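Local coordinates for protein serpin-12 (PDB 6CJ7) that probably inhibits serine proteases by the serpin mechanism and controls prophenoloxidase activation in the larval hemolymph of Manduca sexta, at residues F105-Q110 with L123-F128; R189-N194 with E271-S276; F210-H215 with P349-R354. All coordinates share one frame; numbering follows the deposited sequence.

Interaction 1. Residues F105-Q110 with L123-F128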
loop_
_atom_site.group_PDB
_atom_site.type_symbol
_atom_site.label_atom_id
_atom_site.label_comp_id
_atom_site.label_asym_id
_atom_site.label_seq_id
_atom_site.Cartn_x
_atom_site.Cartn_y
_atom_site.Cartn_z
ATOM N N PHE A 105 7.484 16.592 23.845
ATOM C CA PHE A 105 7.813 17.503 22.759
ATOM C C PHE A 105 6.631 18.422 22.484
ATOM O O PHE A 105 5.472 18.006 22.571
ATOM C CB PHE A 105 8.186 16.721 21.488
ATOM C CG PHE A 105 9.468 15.954 21.621
ATOM C CD1 PHE A 105 9.481 14.700 22.213
ATOM C CD2 PHE A 105 10.673 16.507 21.200
ATOM C CE1 PHE A 105 10.672 14.004 22.368
ATOM C CE2 PHE A 105 11.861 15.815 21.347
ATOM C CZ PHE A 105 11.859 14.561 21.935
ATOM N N ASN A 106 6.924 19.674 22.161
ATOM C CA ASN A 106 5.902 20.599 21.698
ATOM C C ASN A 106 5.727 20.419 20.198
ATOM O O ASN A 106 6.707 20.431 19.449
ATOM C CB ASN A 106 6.288 22.042 22.020
ATOM C CG ASN A 106 6.358 22.300 23.507
ATOM O OD1 ASN A 106 5.410 22.017 24.242
ATOM N ND2 ASN A 106 7.487 22.823 23.965
ATOM N N LEU A 107 4.486 20.252 19.759
ATOM C CA LEU A 107 4.266 20.057 18.335
ATOM C C LEU A 107 4.465 21.375 17.593
ATOM O O LEU A 107 4.242 22.461 18.133
ATOM C CB LEU A 107 2.870 19.483 18.068
ATOM C CG LEU A 107 1.577 20.260 18.320
ATOM C CD1 LEU A 107 1.260 21.239 17.195
ATOM C CD2 LEU A 107 0.440 19.261 18.477
ATOM N N ASN A 108 4.935 21.268 16.356
ATOM C CA ASN A 108 5.059 22.426 15.479
ATOM C C ASN A 108 3.718 22.671 14.793
ATOM O O ASN A 108 3.231 21.789 14.075
ATOM C CB ASN A 108 6.170 22.173 14.462
ATOM C CG ASN A 108 6.417 23.346 13.539
ATOM O OD1 ASN A 108 5.649 23.601 12.616
ATOM N ND2 ASN A 108 7.509 24.063 13.780
ATOM N N PRO A 109 3.070 23.816 15.020
ATOM C CA PRO A 109 1.737 24.032 14.435
ATOM C C PRO A 109 1.740 24.060 12.919
ATOM O O PRO A 109 0.743 23.662 12.301
ATOM C CB PRO A 109 1.312 25.384 15.024
ATOM C CG PRO A 109 2.188 25.572 16.233
ATOM C CD PRO A 109 3.492 24.935 15.881
ATOM N N GLN A 110 2.833 24.516 12.304
ATOM C CA GLN A 110 2.908 24.553 10.847
ATOM C C GLN A 110 2.999 23.151 10.265
ATOM O O GLN A 110 2.358 22.853 9.249
ATOM C CB GLN A 110 4.100 25.405 10.406
ATOM C CG GLN A 110 4.354 25.436 8.907
ATOM C CD GLN A 110 5.419 26.461 8.520
ATOM O OE1 GLN A 110 6.548 26.417 9.010
ATOM N NE2 GLN A 110 5.056 27.390 7.641
ATOM N N LEU A 123 -0.768 15.651 13.446
ATOM C CA LEU A 123 0.276 15.574 14.458
ATOM C C LEU A 123 -0.423 15.589 15.810
ATOM O O LEU A 123 -1.038 16.594 16.181
ATOM C CB LEU A 123 1.264 16.731 14.305
ATOM C CG LEU A 123 2.519 16.740 15.177
ATOM C CD1 LEU A 123 3.273 15.443 15.085
ATOM C CD2 LEU A 123 3.422 17.897 14.764
ATOM N N THR A 124 -0.325 14.479 16.540
ATOM C CA THR A 124 -1.206 14.207 17.683
ATOM C C THR A 124 -0.405 14.031 18.967
ATOM O O THR A 124 0.361 13.056 19.090
ATOM C CB THR A 124 -2.050 12.958 17.408
ATOM O OG1 THR A 124 -2.845 13.158 16.232
ATOM C CG2 THR A 124 -2.983 12.667 18.584
ATOM N N PRO A 125 -0.535 14.925 19.947
ATOM C CA PRO A 125 0.168 14.722 21.221
ATOM C C PRO A 125 -0.319 13.457 21.911
ATOM O O PRO A 125 -1.516 13.157 21.928
ATOM C CB PRO A 125 -0.182 15.976 22.032
ATOM C CG PRO A 125 -0.670 16.963 21.037
ATOM C CD PRO A 125 -1.298 16.183 19.923
ATOM N N THR A 126 0.628 12.708 22.470
ATOM C CA THR A 126 0.363 11.384 23.025
ATOM C C THR A 126 1.221 11.164 24.260
ATOM O O THR A 126 2.430 11.410 24.225
ATOM C CB THR A 126 0.661 10.297 21.982
ATOM O OG1 THR A 126 -0.132 10.529 20.812
ATOM C CG2 THR A 126 0.358 8.906 22.540
ATOM N N TYR A 127 0.611 10.695 25.349
ATOM C CA TYR A 127 1.372 10.303 26.529
ATOM C C TYR A 127 1.664 8.812 26.429
ATOM O O TYR A 127 0.736 8.000 26.325
ATOM C CB TYR A 127 0.628 10.626 27.830
ATOM C CG TYR A 127 1.381 10.226 29.092
ATOM C CD1 TYR A 127 2.597 10.820 29.424
ATOM C CD2 TYR A 127 0.876 9.260 29.955
ATOM C CE1 TYR A 127 3.284 10.460 30.565
ATOM C CE2 TYR A 127 1.566 8.891 31.110
ATOM C CZ TYR A 127 2.769 9.497 31.409
ATOM O OH TYR A 127 3.465 9.140 32.554
ATOM N N PHE A 128 2.949 8.458 26.441
ATOM C CA PHE A 128 3.372 7.068 26.321
ATOM C C PHE A 128 3.741 6.436 27.659
ATOM O O PHE A 128 4.136 5.264 27.686
ATOM C CB PHE A 128 4.558 6.955 25.347
ATOM C CG PHE A 128 4.210 7.267 23.912
ATOM C CD1 PHE A 128 3.498 6.351 23.143
ATOM C CD2 PHE A 128 4.601 8.458 23.322
ATOM C CE1 PHE A 128 3.175 6.633 21.815
ATOM C CE2 PHE A 128 4.281 8.744 21.997
ATOM C CZ PHE A 128 3.565 7.827 21.243
#

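Interaction 2. Residues R189-N194 with E271-S276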
loop_
_atom_site.group_PDB
_atom_site.type_symbol
_atom_site.label_atom_id
_atom_site.label_comp_id
_atom_site.label_asym_id
_atom_site.label_seq_id
_atom_site.Cartn_x
_atom_site.Cartn_y
_atom_site.Cartn_z
ATOM N N ARG A 189 -11.459 -24.916 -7.355
ATOM C CA ARG A 189 -10.479 -25.532 -8.238
ATOM C C ARG A 189 -9.143 -25.523 -7.515
ATOM O O ARG A 189 -8.965 -24.798 -6.539
ATOM C CB ARG A 189 -10.364 -24.774 -9.575
ATOM C CG ARG A 189 -11.685 -24.445 -10.238
ATOM C CD ARG A 189 -11.466 -23.711 -11.552
ATOM N NE ARG A 189 -12.720 -23.318 -12.187
ATOM C CZ ARG A 189 -13.326 -24.036 -13.128
ATOM N NH1 ARG A 189 -12.783 -25.178 -13.536
ATOM N NH2 ARG A 189 -14.471 -23.613 -13.656
ATOM N N ASN A 190 -8.190 -26.311 -7.999
ATOM C CA ASN A 190 -6.888 -26.318 -7.350
ATOM C C ASN A 190 -6.042 -25.114 -7.752
ATOM O O ASN A 190 -6.006 -24.705 -8.916
ATOM C CB ASN A 190 -6.137 -27.608 -7.649
ATOM C CG ASN A 190 -6.429 -28.684 -6.620
ATOM O OD1 ASN A 190 -6.654 -28.392 -5.444
ATOM N ND2 ASN A 190 -6.450 -29.924 -7.059
ATOM N N PHE A 191 -5.385 -24.536 -6.756
ATOM C CA PHE A 191 -4.352 -23.530 -6.929
ATOM C C PHE A 191 -3.026 -24.213 -6.608
ATOM O O PHE A 191 -2.930 -24.923 -5.602
ATOM C CB PHE A 191 -4.612 -22.357 -5.984
ATOM C CG PHE A 191 -3.632 -21.226 -6.109
ATOM C CD1 PHE A 191 -2.388 -21.288 -5.505
ATOM C CD2 PHE A 191 -3.975 -20.082 -6.808
ATOM C CE1 PHE A 191 -1.496 -20.222 -5.610
ATOM C CE2 PHE A 191 -3.094 -19.029 -6.926
ATOM C CZ PHE A 191 -1.849 -19.089 -6.321
ATOM N N THR A 192 -2.021 -24.035 -7.466
ATOM C CA THR A 192 -0.729 -24.691 -7.282
ATOM C C THR A 192 0.257 -23.675 -6.730
ATOM O O THR A 192 0.573 -22.685 -7.400
ATOM C CB THR A 192 -0.190 -25.286 -8.583
ATOM O OG1 THR A 192 -1.145 -26.209 -9.122
ATOM C CG2 THR A 192 1.132 -26.029 -8.319
ATOM N N LEU A 193 0.737 -23.922 -5.520
ATOM C CA LEU A 193 1.710 -23.035 -4.911
ATOM C C LEU A 193 3.081 -23.251 -5.538
ATOM O O LEU A 193 3.354 -24.282 -6.158
ATOM C CB LEU A 193 1.783 -23.272 -3.402
ATOM C CG LEU A 193 0.648 -22.782 -2.496
ATOM C CD1 LEU A 193 -0.584 -23.654 -2.620
ATOM C CD2 LEU A 193 1.136 -22.755 -1.054
ATOM N N ASN A 194 3.943 -22.248 -5.386
ATOM C CA ASN A 194 5.344 -22.428 -5.725
ATOM C C ASN A 194 5.887 -23.633 -4.972
ATOM O O ASN A 194 5.682 -23.772 -3.763
ATOM C CB ASN A 194 6.132 -21.165 -5.369
ATOM C CG ASN A 194 7.534 -21.169 -5.939
ATOM O OD1 ASN A 194 7.815 -21.854 -6.919
ATOM N ND2 ASN A 194 8.419 -20.387 -5.333
ATOM N N GLU A 271 -10.395 -16.583 -14.799
ATOM C CA GLU A 271 -10.602 -17.291 -13.542
ATOM C C GLU A 271 -9.679 -16.652 -12.521
ATOM O O GLU A 271 -8.454 -16.738 -12.659
ATOM C CB GLU A 271 -10.311 -18.783 -13.672
ATOM C CG GLU A 271 -11.233 -19.445 -14.696
ATOM C CD GLU A 271 -11.014 -20.942 -14.846
ATOM O OE1 GLU A 271 -10.296 -21.551 -14.032
ATOM O OE2 GLU A 271 -11.565 -21.518 -15.803
ATOM N N LEU A 272 -10.269 -16.013 -11.511
ATOM C CA LEU A 272 -9.519 -15.212 -10.534
ATOM C C LEU A 272 -9.858 -15.658 -9.115
ATOM O O LEU A 272 -11.011 -15.543 -8.707
ATOM C CB LEU A 272 -9.824 -13.716 -10.727
ATOM C CG LEU A 272 -9.034 -12.765 -9.834
ATOM C CD1 LEU A 272 -7.577 -12.726 -10.261
ATOM C CD2 LEU A 272 -9.640 -11.357 -9.863
ATOM N N PRO A 273 -8.896 -16.147 -8.313
ATOM C CA PRO A 273 -9.223 -16.538 -6.938
ATOM C C PRO A 273 -9.670 -15.340 -6.115
ATOM O O PRO A 273 -9.075 -14.260 -6.162
ATOM C CB PRO A 273 -7.902 -17.119 -6.414
ATOM C CG PRO A 273 -6.939 -17.091 -7.507
ATOM C CD PRO A 273 -7.447 -16.254 -8.625
ATOM N N LYS A 274 -10.744 -15.551 -5.353
ATOM C CA LYS A 274 -11.079 -14.641 -4.268
ATOM C C LYS A 274 -9.961 -14.634 -3.243
ATOM O O LYS A 274 -9.412 -15.689 -2.906
ATOM C CB LYS A 274 -12.369 -15.080 -3.548
ATOM C CG LYS A 274 -13.640 -14.890 -4.302
ATOM C CD LYS A 274 -14.759 -14.493 -3.351
ATOM C CE LYS A 274 -15.431 -15.689 -2.716
ATOM N NZ LYS A 274 -16.649 -15.266 -1.966
ATOM N N PHE A 275 -9.643 -13.451 -2.712
ATOM C CA PHE A 275 -8.681 -13.397 -1.619
ATOM C C PHE A 275 -8.941 -12.174 -0.755
ATOM O O PHE A 275 -9.570 -11.201 -1.180
ATOM C CB PHE A 275 -7.232 -13.408 -2.134
ATOM C CG PHE A 275 -6.852 -12.211 -2.950
ATOM C CD1 PHE A 275 -6.413 -11.034 -2.346
ATOM C CD2 PHE A 275 -6.900 -12.263 -4.332
ATOM C CE1 PHE A 275 -6.059 -9.929 -3.111
ATOM C CE2 PHE A 275 -6.536 -11.177 -5.099
ATOM C CZ PHE A 275 -6.121 -9.998 -4.498
ATOM N N SER A 276 -8.455 -12.253 0.474
ATOM C CA SER A 276 -8.367 -11.097 1.358
ATOM C C SER A 276 -7.015 -11.177 2.044
ATOM O O SER A 276 -6.723 -12.180 2.704
ATOM C CB SER A 276 -9.511 -11.100 2.380
ATOM O OG SER A 276 -9.460 -9.948 3.204
#

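Interaction 3. Residues F210-H215 with P349-R354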
loop_
_atom_site.group_PDB
_atom_site.type_symbol
_atom_site.label_atom_id
_atom_site.label_comp_id
_atom_site.label_asym_id
_atom_site.label_seq_id
_atom_site.Cartn_x
_atom_site.Cartn_y
_atom_site.Cartn_z
ATOM N N PHE A 210 -11.908 -7.124 -21.538
ATOM C CA PHE A 210 -11.082 -6.350 -20.624
ATOM C C PHE A 210 -9.879 -5.829 -21.386
ATOM O O PHE A 210 -9.391 -6.475 -22.317
ATOM C CB PHE A 210 -10.530 -7.179 -19.455
ATOM C CG PHE A 210 -11.558 -7.753 -18.537
ATOM C CD1 PHE A 210 -12.191 -6.968 -17.591
ATOM C CD2 PHE A 210 -11.830 -9.110 -18.558
ATOM C CE1 PHE A 210 -13.120 -7.525 -16.725
ATOM C CE2 PHE A 210 -12.751 -9.657 -17.696
ATOM C CZ PHE A 210 -13.393 -8.872 -16.786
ATOM N N LYS A 211 -9.379 -4.673 -20.969
ATOM C CA LYS A 211 -8.035 -4.295 -21.370
ATOM C C LYS A 211 -7.070 -5.387 -20.906
ATOM O O LYS A 211 -7.012 -5.717 -19.717
ATOM C CB LYS A 211 -7.670 -2.930 -20.781
ATOM C CG LYS A 211 -8.692 -1.819 -21.144
ATOM C CD LYS A 211 -8.217 -0.445 -20.678
ATOM C CE LYS A 211 -8.396 -0.240 -19.175
ATOM N NZ LYS A 211 -9.728 -0.569 -18.583
ATOM N N ALA A 212 -6.343 -5.973 -21.850
ATOM C CA ALA A 212 -5.547 -7.152 -21.542
ATOM C C ALA A 212 -4.517 -7.357 -22.636
ATOM O O ALA A 212 -4.641 -6.827 -23.742
ATOM C CB ALA A 212 -6.421 -8.405 -21.395
ATOM N N GLY A 213 -3.496 -8.138 -22.310
ATOM C CA GLY A 213 -2.476 -8.451 -23.287
ATOM C C GLY A 213 -1.395 -9.301 -22.662
ATOM O O GLY A 213 -1.556 -9.837 -21.565
ATOM N N THR A 214 -0.297 -9.435 -23.393
ATOM C CA THR A 214 0.895 -10.126 -22.919
ATOM C C THR A 214 2.048 -9.140 -22.960
ATOM O O THR A 214 2.367 -8.603 -24.026
ATOM C CB THR A 214 1.212 -11.354 -23.776
ATOM O OG1 THR A 214 0.080 -12.234 -23.797
ATOM C CG2 THR A 214 2.412 -12.094 -23.209
ATOM N N HIS A 215 2.668 -8.903 -21.808
ATOM C CA HIS A 215 3.834 -8.027 -21.725
ATOM C C HIS A 215 5.079 -8.890 -21.889
ATOM O O HIS A 215 5.539 -9.522 -20.935
ATOM C CB HIS A 215 3.846 -7.268 -20.405
ATOM C CG HIS A 215 4.779 -6.098 -20.393
ATOM N ND1 HIS A 215 4.738 -5.106 -21.350
ATOM C CD2 HIS A 215 5.782 -5.763 -19.547
ATOM C CE1 HIS A 215 5.670 -4.207 -21.090
ATOM N NE2 HIS A 215 6.321 -4.585 -20.004
ATOM N N PRO A 349 -12.026 -17.620 -26.609
ATOM C CA PRO A 349 -11.608 -16.269 -26.219
ATOM C C PRO A 349 -10.239 -15.935 -26.783
ATOM O O PRO A 349 -9.432 -16.818 -27.077
ATOM C CB PRO A 349 -11.581 -16.341 -24.685
ATOM C CG PRO A 349 -11.328 -17.771 -24.383
ATOM C CD PRO A 349 -12.073 -18.537 -25.455
ATOM N N SER A 350 -9.992 -14.634 -26.946
ATOM C CA SER A 350 -8.679 -14.183 -27.388
ATOM C C SER A 350 -7.606 -14.530 -26.368
ATOM O O SER A 350 -6.458 -14.810 -26.735
ATOM C CB SER A 350 -8.695 -12.674 -27.641
ATOM O OG SER A 350 -9.901 -12.276 -28.273
ATOM N N LEU A 351 -7.959 -14.529 -25.088
ATOM C CA LEU A 351 -7.004 -14.756 -24.019
ATOM C C LEU A 351 -7.678 -15.560 -22.924
ATOM O O LEU A 351 -8.785 -15.221 -22.495
ATOM C CB LEU A 351 -6.485 -13.425 -23.457
ATOM C CG LEU A 351 -5.561 -13.453 -22.239
ATOM C CD1 LEU A 351 -4.293 -14.222 -22.551
ATOM C CD2 LEU A 351 -5.237 -12.043 -21.766
ATOM N N TYR A 352 -7.018 -16.626 -22.487
ATOM C CA TYR A 352 -7.357 -17.303 -21.245
ATOM C C TYR A 352 -6.479 -16.744 -20.141
ATOM O O TYR A 352 -5.252 -16.728 -20.274
ATOM C CB TYR A 352 -7.135 -18.812 -21.350
ATOM C CG TYR A 352 -8.148 -19.555 -22.185
ATOM C CD1 TYR A 352 -9.360 -19.959 -21.639
ATOM C CD2 TYR A 352 -7.883 -19.875 -23.508
ATOM C CE1 TYR A 352 -10.286 -20.652 -22.394
ATOM C CE2 TYR A 352 -8.804 -20.569 -24.271
ATOM C CZ TYR A 352 -10.003 -20.952 -23.708
ATOM O OH TYR A 352 -10.922 -21.639 -24.462
ATOM N N PHE A 353 -7.101 -16.288 -19.058
ATOM C CA PHE A 353 -6.374 -15.752 -17.911
ATOM C C PHE A 353 -6.819 -16.534 -16.681
ATOM O O PHE A 353 -7.839 -16.221 -16.062
ATOM C CB PHE A 353 -6.614 -14.252 -17.739
ATOM C CG PHE A 353 -5.615 -13.577 -16.833
ATOM C CD1 PHE A 353 -5.701 -13.716 -15.454
ATOM C CD2 PHE A 353 -4.604 -12.776 -17.357
ATOM C CE1 PHE A 353 -4.787 -13.093 -14.604
ATOM C CE2 PHE A 353 -3.678 -12.147 -16.505
ATOM C CZ PHE A 353 -3.776 -12.308 -15.131
ATOM N N ARG A 354 -6.044 -17.550 -16.321
ATOM C CA ARG A 354 -6.383 -18.415 -15.205
ATOM C C ARG A 354 -5.292 -18.253 -14.155
ATOM O O ARG A 354 -4.170 -18.738 -14.338
ATOM C CB ARG A 354 -6.530 -19.859 -15.669
ATOM C CG ARG A 354 -6.387 -20.904 -14.583
ATOM C CD ARG A 354 -6.835 -22.229 -15.093
ATOM N NE ARG A 354 -6.020 -22.693 -16.215
ATOM C CZ ARG A 354 -6.358 -23.691 -17.018
ATOM N NH1 ARG A 354 -7.500 -24.335 -16.818
ATOM N NH2 ARG A 354 -5.561 -24.042 -18.025
#

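Interaction 1. Residues F105-Q110 with L123-F128
Leu107 lies against Leu123 and Pro125, and nearly all of the contact is apolar. Its CB meets the CD2 methyl of Leu123 at 3.7 Å. Farther out, Leu107 CD2 reaches the proline ring, 3.6 Å from Pro125 CG. Pro125 CD is close behind, at 3.8 Å from the same Leu107 CD2. The leucine and the proline ring pass each other at a slant. The two ends of Leu107 are thus used separately: the root for one partner, a methyl tip for the other. Its first torsion sets CG between the backbone N and the carbonyl carbon (chi1 67°), and CD2 is thereby carried across to the proline. Leu123 has CG anti to its backbone N (chi1 -173°), and this sends CD2 to the root of Leu107.

Two carbonyl oxygens border the apolar patch. Leu123 O is 3.8 Å from Leu107 CD2, and Asn108 O is 4.0 Å from Leu123 CD2. Both are van der Waals neighbours of the methyls.

The hydrogen bonds of the region lead elsewhere. Asn108 sits at the N-cap of helix 109-118, and its OD1 accepts a bond from Phe111 N. Asn106 and Asn108 bond by their backbones to Ser307 and Leu305. Thr124 and Thr126 bond to strand 92-102, next to which strand 123-126 runs parallel as the edge strand of the large serpin sheet A.

The chain leaves strand 106-107, runs through helix 109-118 and comes back as strand 123-126 to meet Leu107. Between the two segments the contact rests on van der Waals packing and the burial of apolar surface. It depends on the fit of two leucines and a proline, while backbone bonds to other strands fix each segment in place.

Interaction 2. Residues R189-N194 with E271-S276
Arg189 and Glu271 make the charged part of this contact. Glu271 OE1 lies over one face of the guanidinium, 3.5 Å from Arg189 NE. It is well out of the plane, and no N-H points at it. The salt bridge is thus electrostatic, without a hydrogen bond. Arg189 CD is also 3.5 Å from Glu271 OE1. The second oxygen, OE2, stands 4.0 Å above the guanidinium plane of Arg189, over its centre. The carboxylate is laid over the guanidinium, with the two planes 26° apart. The side chains themselves cross at about a right angle. The arginine is stretched out from CG to NE (chi2 -179°), which carries the charge across to Glu271. Two of its nitrogens bond elsewhere: NH2 donates to Gln205 OE1, and NE also has a partner outside the two segments. A leucine in place of Arg189 would probably leave Glu271 without this countercharge and Gln205 without this donor.

The apolar part is looser. Phe191 CD2 approaches Pro273 CG at 4.3 Å, with the proline oblique to the ring. Phe203 touches both Arg189 and Pro273.

The backbones do not pair. Arg189 and Phe191 bond to Ala201 and Lys199, and Glu271 bonds to Phe353 and Ala355. Strand 198-215 pairs with both strand 187-192 and strand 265-282, so the contact joins side chains two strands apart. This is the layout of sheet C of the serpin fold, in which the strand that follows the reactive loop, 351-354, lies beside strand 265-282.

Interaction 3. Residues F210-H215 with P349-R354
Leu351 meets Ala212 where two sheets of the serpin fold face each other. Strand 351-354 belongs to sheet C and follows the reactive centre loop. Residues 212-215 come after a corner at Lys211 and run with strand 220-226 in sheet B.

The second segment begins with a fold onto itself. Pro349 CG sits 3.5 Å above the ring plane of Tyr352, offset toward the rim.

Leu351 carries the contact with 210-215. Its CB points toward the other segment, and CG is anti to the backbone N (chi1 175°). The CD2 methyl ends 3.8 Å from Ala212 CB. This is one methyl against another, an apolar touch. The other methyl, Leu351 CD1, is turned aside and stands 6.3 Å from Ala212 CB. Gly213 adds only its backbone: its carbonyl oxygen, Gly213 O, is 4.3 Å from Leu351 CD2. The backbone of Leu351 bonds to Asp267 and Ala269, which holds the strand parallel to 265-282.

At Tyr352 it is the backbone that reaches sheet B. Its carbonyl oxygen forms a hydrogen bond with Lys221 NZ, and this ties strand 351-354 to strand 220-226.

Phe353 is directed inward like Leu351, in keeping with the alternation of side chains along a strand. It is buried against Lys221, Val236, Leu238 and Leu270. Its ring does not replace Leu351 in the direct touch: Phe353 CD2 and CE2 each remain 6.0 Å from Gly213 O.

Interactions 2 and 3 are neighbours, with centres about 17 Å apart. They meet along paired strands 265-282 and 351-354: Glu271 N is 2.9 Å from Phe353 O, a probable hydrogen bond. Glu271 OE1 also packs on Arg354 CD at 3.7 Å. Their segments alternate along the chain, and both contacts involve sheet C, interaction 3 reaching from it to sheet B. Interaction 1 lies on the other side of the chain's centre, at the far edge of sheet A. Its centre is about 45 Å from that of interaction 2 and about 51 Å from that of interaction 3. In serpins the reactive centre loop leads into the strand used by interaction 3; residues 332-346, which probably hold much of that loop, are not modelled.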